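Local coordinates for lipocalin AI-4 (Rhodnius prolixus, PDB 5H9N), which binds cysteinyl leukotrienes such as leukotriene C4 and, as a salivary lipocalin of a blood-feeding insect, probably sequesters them at the bite, at residues 16-22 against 96-102; 42-46 against 152-156. The protein carries 1 engineered substitution. One frame throughout, in Å; residues are numbered along the deposited sequence.

Contact 1. Residues 16-22 against 96-102; sequences KIMSGFD and AVVETDY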
ATOM      1  N   LYS A  16      13.425   6.714  -6.074  1.00 15.78           N
ATOM      2  CA  LYS A  16      13.301   6.206  -4.720  1.00 18.15           C
ATOM      3  C   LYS A  16      12.690   4.810  -4.643  1.00 16.84           C
ATOM      4  O   LYS A  16      12.651   4.208  -3.567  1.00 23.15           O
ATOM      5  CB  LYS A  16      12.482   7.187  -3.879  1.00 21.04           C
ATOM      6  CG  LYS A  16      13.205   8.511  -3.668  1.00 31.19           C
ATOM      7  CD  LYS A  16      12.284   9.586  -3.126  1.00 34.80           C
ATOM      8  CE  LYS A  16      13.032  10.899  -2.952  1.00 39.78           C
ATOM      9  NZ  LYS A  16      12.113  12.019  -2.615  1.00 44.44           N
ATOM     10  N   ILE A  17      12.226   4.292  -5.772  1.00 15.87           N
ATOM     11  CA  ILE A  17      11.605   2.970  -5.833  1.00 17.57           C
ATOM     12  C   ILE A  17      12.640   1.904  -6.175  1.00 16.57           C
ATOM     13  O   ILE A  17      13.527   2.130  -6.988  1.00 18.37           O
ATOM     14  CB  ILE A  17      10.463   2.946  -6.882  1.00 19.60           C
ATOM     15  CG1 ILE A  17       9.361   3.928  -6.478  1.00 21.92           C
ATOM     16  CG2 ILE A  17       9.883   1.547  -7.036  1.00 20.50           C
ATOM     17  CD1 ILE A  17       8.252   4.082  -7.506  1.00 20.95           C
ATOM     18  N   MET A  18      12.527   0.742  -5.544  1.00 15.66           N
ATOM     19  CA  MET A  18      13.425  -0.375  -5.808  1.00 18.95           C
ATOM     20  C   MET A  18      13.523  -0.697  -7.284  1.00 20.23           C
ATOM     21  O   MET A  18      12.578  -0.501  -8.050  1.00 21.18           O
ATOM     22  CB  MET A  18      12.960  -1.624  -5.078  1.00 17.15           C
ATOM     23  CG  MET A  18      11.621  -2.139  -5.587  1.00 16.88           C
ATOM     24  SD  MET A  18      10.932  -3.526  -4.664  1.00 17.58           S
ATOM     25  CE  MET A  18      12.188  -4.769  -4.959  1.00 23.58           C
ATOM     26  N   SER A  19      14.679  -1.203  -7.681  1.00 19.86           N
ATOM     27  CA  SER A  19      14.833  -1.725  -9.022  1.00 22.49           C
ATOM     28  C   SER A  19      14.421  -3.192  -9.026  1.00 19.39           C
ATOM     29  O   SER A  19      14.461  -3.870  -7.987  1.00 22.81           O
ATOM     30  CB  SER A  19      16.273  -1.562  -9.506  1.00 25.04           C
ATOM     31  OG  SER A  19      17.170  -2.200  -8.617  1.00 29.80           O
ATOM     32  N   GLY A  20      13.992  -3.665 -10.188  1.00 22.61           N
ATOM     33  CA  GLY A  20      13.731  -5.074 -10.396  1.00 24.47           C
ATOM     34  C   GLY A  20      12.535  -5.626  -9.645  1.00 21.29           C
ATOM     35  O   GLY A  20      12.530  -6.798  -9.283  1.00 22.73           O
ATOM     36  N   PHE A  21      11.523  -4.796  -9.436  1.00 21.40           N
ATOM     37  CA  PHE A  21      10.295  -5.244  -8.781  1.00 20.87           C
ATOM     38  C   PHE A  21       9.668  -6.413  -9.531  1.00 21.95           C
ATOM     39  O   PHE A  21       9.497  -6.360 -10.751  1.00 24.45           O
ATOM     40  CB  PHE A  21       9.289  -4.101  -8.669  1.00 21.73           C
ATOM     41  CG  PHE A  21       7.953  -4.521  -8.113  1.00 21.18           C
ATOM     42  CD1 PHE A  21       7.833  -4.931  -6.794  1.00 20.05           C
ATOM     43  CD2 PHE A  21       6.817  -4.489  -8.905  1.00 20.61           C
ATOM     44  CE1 PHE A  21       6.609  -5.313  -6.276  1.00 17.75           C
ATOM     45  CE2 PHE A  21       5.585  -4.871  -8.390  1.00 18.20           C
ATOM     46  CZ  PHE A  21       5.480  -5.274  -7.070  1.00 19.66           C
ATOM     47  N   ASP A  22       9.349  -7.469  -8.786  1.00 22.24           N
ATOM     48  CA  ASP A  22       8.775  -8.696  -9.322  1.00 23.69           C
ATOM     49  C   ASP A  22       7.313  -8.803  -8.899  1.00 20.89           C
ATOM     50  O   ASP A  22       7.006  -9.261  -7.794  1.00 20.20           O
ATOM     51  CB  ASP A  22       9.576  -9.910  -8.831  1.00 23.93           C
ATOM     52  CG  ASP A  22       9.152 -11.216  -9.486  1.00 33.38           C
ATOM     53  OD1 ASP A  22       8.028 -11.305 -10.025  1.00 39.77           O
ATOM     54  OD2 ASP A  22       9.958 -12.172  -9.452  1.00 41.50           O
ATOM     55  N   ALA A  96       2.647   2.237  -5.078  1.00  7.78           N
ATOM     56  CA  ALA A  96       3.896   1.706  -5.605  1.00  9.17           C
ATOM     57  C   ALA A  96       4.599   0.963  -4.484  1.00  7.58           C
ATOM     58  O   ALA A  96       4.540   1.392  -3.326  1.00  8.71           O
ATOM     59  CB  ALA A  96       4.776   2.819  -6.139  1.00  9.34           C
ATOM     60  N   VAL A  97       5.261  -0.140  -4.809  1.00  9.89           N
ATOM     61  CA  VAL A  97       6.065  -0.866  -3.830  1.00  9.67           C
ATOM     62  C   VAL A  97       7.456  -0.236  -3.794  1.00 10.26           C
ATOM     63  O   VAL A  97       8.225  -0.328  -4.748  1.00 12.17           O
ATOM     64  CB  VAL A  97       6.160  -2.360  -4.165  1.00 10.54           C
ATOM     65  CG1 VAL A  97       6.999  -3.085  -3.120  1.00 13.23           C
ATOM     66  CG2 VAL A  97       4.772  -2.965  -4.232  1.00 11.33           C
ATOM     67  N   VAL A  98       7.781   0.426  -2.695  1.00  9.85           N
ATOM     68  CA  VAL A  98       9.050   1.113  -2.562  1.00 11.29           C
ATOM     69  C   VAL A  98      10.194   0.128  -2.343  1.00 10.39           C
ATOM     70  O   VAL A  98      11.240   0.239  -2.972  1.00 11.02           O
ATOM     71  CB  VAL A  98       8.986   2.137  -1.411  1.00 10.29           C
ATOM     72  CG1 VAL A  98      10.313   2.843  -1.248  1.00 13.82           C
ATOM     73  CG2 VAL A  98       7.862   3.148  -1.669  1.00 12.02           C
ATOM     74  N   GLU A  99       9.982  -0.832  -1.455  1.00  9.87           N
ATOM     75  CA  GLU A  99      10.996  -1.827  -1.127  1.00 12.14           C
ATOM     76  C   GLU A  99      10.297  -3.062  -0.600  1.00 11.48           C
ATOM     77  O   GLU A  99       9.375  -2.928   0.206  1.00 11.54           O
ATOM     78  CB  GLU A  99      11.966  -1.293  -0.067  1.00 13.99           C
ATOM     79  CG  GLU A  99      13.025  -0.335  -0.544  1.00 33.85           C
ATOM     80  CD  GLU A  99      14.296  -1.043  -0.950  1.00 45.88           C
ATOM     81  OE1 GLU A  99      15.256  -1.038  -0.152  1.00 56.58           O
ATOM     82  OE2 GLU A  99      14.330  -1.613  -2.059  1.00 40.30           O
ATOM     83  N   THR A 100      10.714  -4.255  -1.016  1.00 11.58           N
ATOM     84  CA  THR A 100      10.138  -5.485  -0.463  1.00 11.95           C
ATOM     85  C   THR A 100      11.114  -6.629  -0.597  1.00 11.16           C
ATOM     86  O   THR A 100      11.922  -6.633  -1.523  1.00 13.19           O
ATOM     87  CB  THR A 100       8.802  -5.872  -1.155  1.00 11.07           C
ATOM     88  OG1 THR A 100       8.257  -7.040  -0.534  1.00 11.45           O
ATOM     89  CG2 THR A 100       9.013  -6.157  -2.620  1.00 13.56           C
ATOM     90  N   ASP A 101      11.065  -7.584   0.335  1.00 12.23           N
ATOM     91  CA  ASP A 101      11.821  -8.825   0.167  1.00 14.45           C
ATOM     92  C   ASP A 101      10.869  -9.971  -0.169  1.00 13.49           C
ATOM     93  O   ASP A 101      11.275 -11.129  -0.201  1.00 14.04           O
ATOM     94  CB  ASP A 101      12.672  -9.134   1.412  1.00 13.74           C
ATOM     95  CG  ASP A 101      11.855  -9.618   2.603  1.00 12.76           C
ATOM     96  OD1 ASP A 101      10.631  -9.420   2.623  1.00 13.60           O
ATOM     97  OD2 ASP A 101      12.469 -10.190   3.527  1.00 15.50           O
ATOM     98  N   TYR A 102       9.599  -9.630  -0.406  1.00 13.22           N
ATOM     99  CA  TYR A 102       8.526 -10.551  -0.836  1.00 12.36           C
ATOM    100  C   TYR A 102       8.081 -11.562   0.217  1.00 14.04           C
ATOM    101  O   TYR A 102       6.889 -11.827   0.347  1.00 15.33           O
ATOM    102  CB  TYR A 102       8.921 -11.292  -2.123  1.00 16.66           C
ATOM    103  CG  TYR A 102       9.364 -10.358  -3.228  1.00 15.61           C
ATOM    104  CD1 TYR A 102       8.435  -9.655  -3.980  1.00 15.23           C
ATOM    105  CD2 TYR A 102      10.712 -10.174  -3.510  1.00 16.51           C
ATOM    106  CE1 TYR A 102       8.830  -8.796  -4.981  1.00 16.70           C
ATOM    107  CE2 TYR A 102      11.117  -9.313  -4.510  1.00 19.02           C
ATOM    108  CZ  TYR A 102      10.176  -8.636  -5.246  1.00 16.85           C
ATOM    109  OH  TYR A 102      10.592  -7.777  -6.245  1.00 20.26           O
TER
HETATM  110  O   HOH W   1      14.243   1.156  -3.011  1.00 47.16           O
HETATM  111  O   HOH W   2      13.058  -8.109  -6.840  1.00 30.78           O

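Contact 2. Residues 42-46 against 152-156; sequences PVRCE and KLGCS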
ATOM      1  N   PRO A  42     -10.044   4.005  15.856  1.00 11.52           N
ATOM      2  CA  PRO A  42      -9.206   2.984  16.495  1.00 12.30           C
ATOM      3  C   PRO A  42      -8.344   2.262  15.469  1.00 10.70           C
ATOM      4  O   PRO A  42      -8.769   2.116  14.317  1.00 11.59           O
ATOM      5  CB  PRO A  42     -10.234   2.029  17.097  1.00 13.82           C
ATOM      6  CG  PRO A  42     -11.382   2.102  16.130  1.00 16.23           C
ATOM      7  CD  PRO A  42     -11.433   3.541  15.671  1.00 14.80           C
ATOM      8  N   VAL A  43      -7.160   1.804  15.856  1.00  9.87           N
ATOM      9  CA  VAL A  43      -6.362   1.046  14.907  1.00 10.17           C
ATOM     10  C   VAL A  43      -6.989  -0.334  14.704  1.00 10.19           C
ATOM     11  O   VAL A  43      -7.707  -0.862  15.562  1.00 11.62           O
ATOM     12  CB  VAL A  43      -4.876   0.927  15.341  1.00 11.20           C
ATOM     13  CG1 VAL A  43      -4.218   2.312  15.395  1.00 13.82           C
ATOM     14  CG2 VAL A  43      -4.734   0.188  16.667  1.00 13.38           C
ATOM     15  N   ARG A  44      -6.729  -0.880  13.521  1.00  8.84           N
ATOM     16  CA  ARG A  44      -7.329  -2.115  13.029  1.00  9.19           C
ATOM     17  C   ARG A  44      -6.246  -2.990  12.420  1.00  8.69           C
ATOM     18  O   ARG A  44      -5.113  -2.533  12.209  1.00  8.51           O
ATOM     19  CB  ARG A  44      -8.404  -1.810  11.984  1.00 11.65           C
ATOM     20  CG  ARG A  44      -9.624  -1.054  12.515  1.00 12.27           C
ATOM     21  CD  ARG A  44     -10.542  -0.609  11.377  1.00 16.56           C
ATOM     22  NE  ARG A  44      -9.847   0.333  10.498  1.00 21.43           N
ATOM     23  CZ  ARG A  44      -9.420   0.056   9.267  1.00 19.54           C
ATOM     24  NH1 ARG A  44      -9.654  -1.132   8.728  1.00 21.18           N
ATOM     25  NH2 ARG A  44      -8.778   0.983   8.567  1.00 23.43           N
ATOM     26  N   CYS A  45      -6.593  -4.243  12.138  1.00  8.91           N
ATOM     27  CA  CYS A  45      -5.697  -5.141  11.425  1.00  8.44           C
ATOM     28  C   CYS A  45      -6.299  -5.532  10.089  1.00  9.71           C
ATOM     29  O   CYS A  45      -7.156  -6.426  10.006  1.00 10.85           O
ATOM     30  CB  CYS A  45      -5.395  -6.392  12.249  1.00  9.96           C
ATOM     31  SG  CYS A  45      -4.134  -7.397  11.471  1.00 10.35           S
ATOM     32  N   GLU A  46      -5.849  -4.858   9.044  1.00  9.05           N
ATOM     33  CA  GLU A  46      -6.285  -5.165   7.688  1.00  9.17           C
ATOM     34  C   GLU A  46      -5.417  -6.243   7.068  1.00  8.96           C
ATOM     35  O   GLU A  46      -4.197  -6.089   6.981  1.00  9.25           O
ATOM     36  CB  GLU A  46      -6.248  -3.907   6.816  1.00 10.84           C
ATOM     37  CG  GLU A  46      -7.243  -2.846   7.228  1.00 12.22           C
ATOM     38  CD  GLU A  46      -7.307  -1.672   6.260  1.00 12.00           C
ATOM     39  OE1 GLU A  46      -6.357  -1.462   5.477  1.00 12.28           O
ATOM     40  OE2 GLU A  46      -8.330  -0.964   6.306  1.00 14.43           O
ATOM     41  N   LYS A 152       2.299   1.972  14.772  1.00 10.49           N
ATOM     42  CA  LYS A 152       1.842   0.591  14.794  1.00  9.58           C
ATOM     43  C   LYS A 152       0.316   0.554  14.797  1.00  9.21           C
ATOM     44  O   LYS A 152      -0.334   1.306  15.523  1.00 10.58           O
ATOM     45  CB  LYS A 152       2.399  -0.150  16.002  1.00 11.28           C
ATOM     46  CG  LYS A 152       2.098  -1.636  15.949  1.00 11.09           C
ATOM     47  CD  LYS A 152       2.684  -2.374  17.133  1.00 15.42           C
ATOM     48  CE  LYS A 152       2.576  -3.881  16.911  1.00 15.37           C
ATOM     49  NZ  LYS A 152       3.146  -4.658  18.046  1.00 17.98           N
ATOM     50  N   LEU A 153      -0.255  -0.332  13.999  1.00  8.29           N
ATOM     51  CA  LEU A 153      -1.700  -0.432  13.873  1.00  8.16           C
ATOM     52  C   LEU A 153      -2.213  -1.549  14.794  1.00  8.23           C
ATOM     53  O   LEU A 153      -1.678  -1.724  15.897  1.00  8.92           O
ATOM     54  CB  LEU A 153      -2.086  -0.614  12.401  1.00  8.95           C
ATOM     55  CG  LEU A 153      -1.498   0.505  11.523  1.00  8.59           C
ATOM     56  CD1 LEU A 153      -1.826   0.276  10.051  1.00 10.04           C
ATOM     57  CD2 LEU A 153      -1.930   1.891  11.977  1.00 11.21           C
ATOM     58  N   GLY A 154      -3.257  -2.255  14.375  1.00  7.98           N
ATOM     59  CA  GLY A 154      -3.955  -3.147  15.293  1.00  9.54           C
ATOM     60  C   GLY A 154      -3.665  -4.626  15.118  1.00  9.85           C
ATOM     61  O   GLY A 154      -4.393  -5.456  15.665  1.00 11.94           O
ATOM     62  N   CYS A 155      -2.651  -4.977  14.336  1.00  9.30           N
ATOM     63  CA  CYS A 155      -2.217  -6.369  14.227  1.00  9.53           C
ATOM     64  C   CYS A 155      -1.216  -6.722  15.324  1.00  9.60           C
ATOM     65  O   CYS A 155      -0.443  -5.856  15.765  1.00 12.07           O
ATOM     66  CB  CYS A 155      -1.551  -6.620  12.870  1.00  9.81           C
ATOM     67  SG  CYS A 155      -2.494  -6.164  11.406  1.00 10.38           S
ATOM     68  N   SER A 156      -1.184  -7.982  15.727  1.00 10.81           N
ATOM     69  CA  SER A 156      -0.141  -8.468  16.621  1.00 12.05           C
ATOM     70  C   SER A 156       0.121  -9.944  16.369  1.00 16.39           C
ATOM     71  O   SER A 156      -0.640 -10.600  15.657  1.00 13.66           O
ATOM     72  CB  SER A 156      -0.526  -8.233  18.084  1.00 12.61           C
ATOM     73  OG  SER A 156      -1.623  -9.051  18.455  1.00 13.02           O
TER

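Contact 1. Residues 16-22 against 96-102
In this lipocalin the loop leading to helix 23-26 lies against the end of barrel strand 90-100, with Met18 and Tyr102 as the main side chains. One backbone hydrogen bond fixes the loop to the strand, from Met18 N to Val98 O at 2.9 Å. Val98 and Glu99 form a classic beta bulge facing Leu107 of the next strand. Water 1 also donates to Val98 O. The Met18 side chain then runs over the strand end. Its CG sits between the backbone N and the carbonyl carbon (chi1 65°), and the chain runs on extended and bends at its last torsion. Met18 SD lies 3.8 Å from Thr100 CG2, and Met18 CE is 3.6 Å from Tyr102 OH. Glu99 curls back so that its OE2 comes 3.3 Å from Met18 CB.

Tyr102 reaches across to the loop from beyond the strand. Asp22 N donates to Tyr102 OH at 2.8 Å, with an N-H...O angle of 151°. Water 2 lies in the plane of the tyrosine ring at its edge and bridges Tyr102 OH to Gly20 O. Thr100 CG2 lies over one face of this ring, offset toward the rim. Thr100 OG1 accepts from Tyr102 N in an ST turn and is also hydrogen-bonded to the carbonyl oxygen of Tyr105.

Against the buried strand residues, Phe21 crosses Val97 at about a right angle, with Phe21 CE1 3.6 Å from Val97 CG2. Ile17 CD1 meets Ala96 CB at 3.9 Å. Phe26 also touches Val97, whose side chain is about 7 Å from the bound leukotriene. Asp22 is the N-cap of helix 23-26. A loop and short helix packed against one end of an antiparallel barrel are characteristic of the lipocalin fold.

Contact 2. Residues 42-46 against 152-156
Cys45 and Cys155 meet through their sulfurs, SG to SG at 2.1 Å, and the two CB-S bonds stand nearly perpendicular about the disulfide (chi3 96°). The two cysteines approach it differently. SG of Cys45 extends opposite its backbone N (chi1 -173°), whereas SG of Cys155 lies beside its own N (chi1 -54°). Next to the disulfide, Gly154 N donates to Arg44 O at 2.9 Å. The donor stands above the carbonyl plane. Gly154 brings the two backbones close, with its CA 4.2 Å from Arg44 CA.

The contact ties the C-terminal tail, just after strand 151-152, to the loop that enters strand 46-51 of the lipocalin barrel. Strand 30-36 lies beside both parts, and both Leu153 and Glu46 touch its Leu33.

Val43 leans over the Leu153-Gly154 peptide, with Val43 CG2 3.6 Å from Leu153 C. Val43 CG1 meets Leu153 CD2 at 4.1 Å. Leu153 CB lies 3.6 Å from Arg44 O.

Arg44 CB points away from the tail, and the guanidinium grips Glu46 end-on. Arg44 NH1 and NH2 both donate to Glu46 OE2 in a salt bridge, NH1 to OE2 at 2.8 Å, with OE2 in the guanidinium plane. Tyr48 OH bonds to Glu46 OE1, so both carboxylate oxygens have partners. The Glu46 side chain is about 5 Å from the bound leukotriene.

Overall arrangement
The two contacts lie on opposite sides of the chain's centre, with centres about 24 Å apart and no touch between them. Both are partly buried. The centre of contact 1 is about 12 Å from the centre of the chain, and the centre of contact 2 is about 15 Å from the centre of the chain. Contact 1 also buries more surface. Its strand residues are mostly buried, while contact 2 joins two loops near the surface. Their chemistry differs accordingly. Contact 1 relies on apolar and aromatic side chains, two direct hydrogen bonds and waters. Contact 2 relies on a covalent disulfide and one backbone bond. They hold different strands of the same barrel, 90-100 in one and the region of 46-51 and 151-152 in the other.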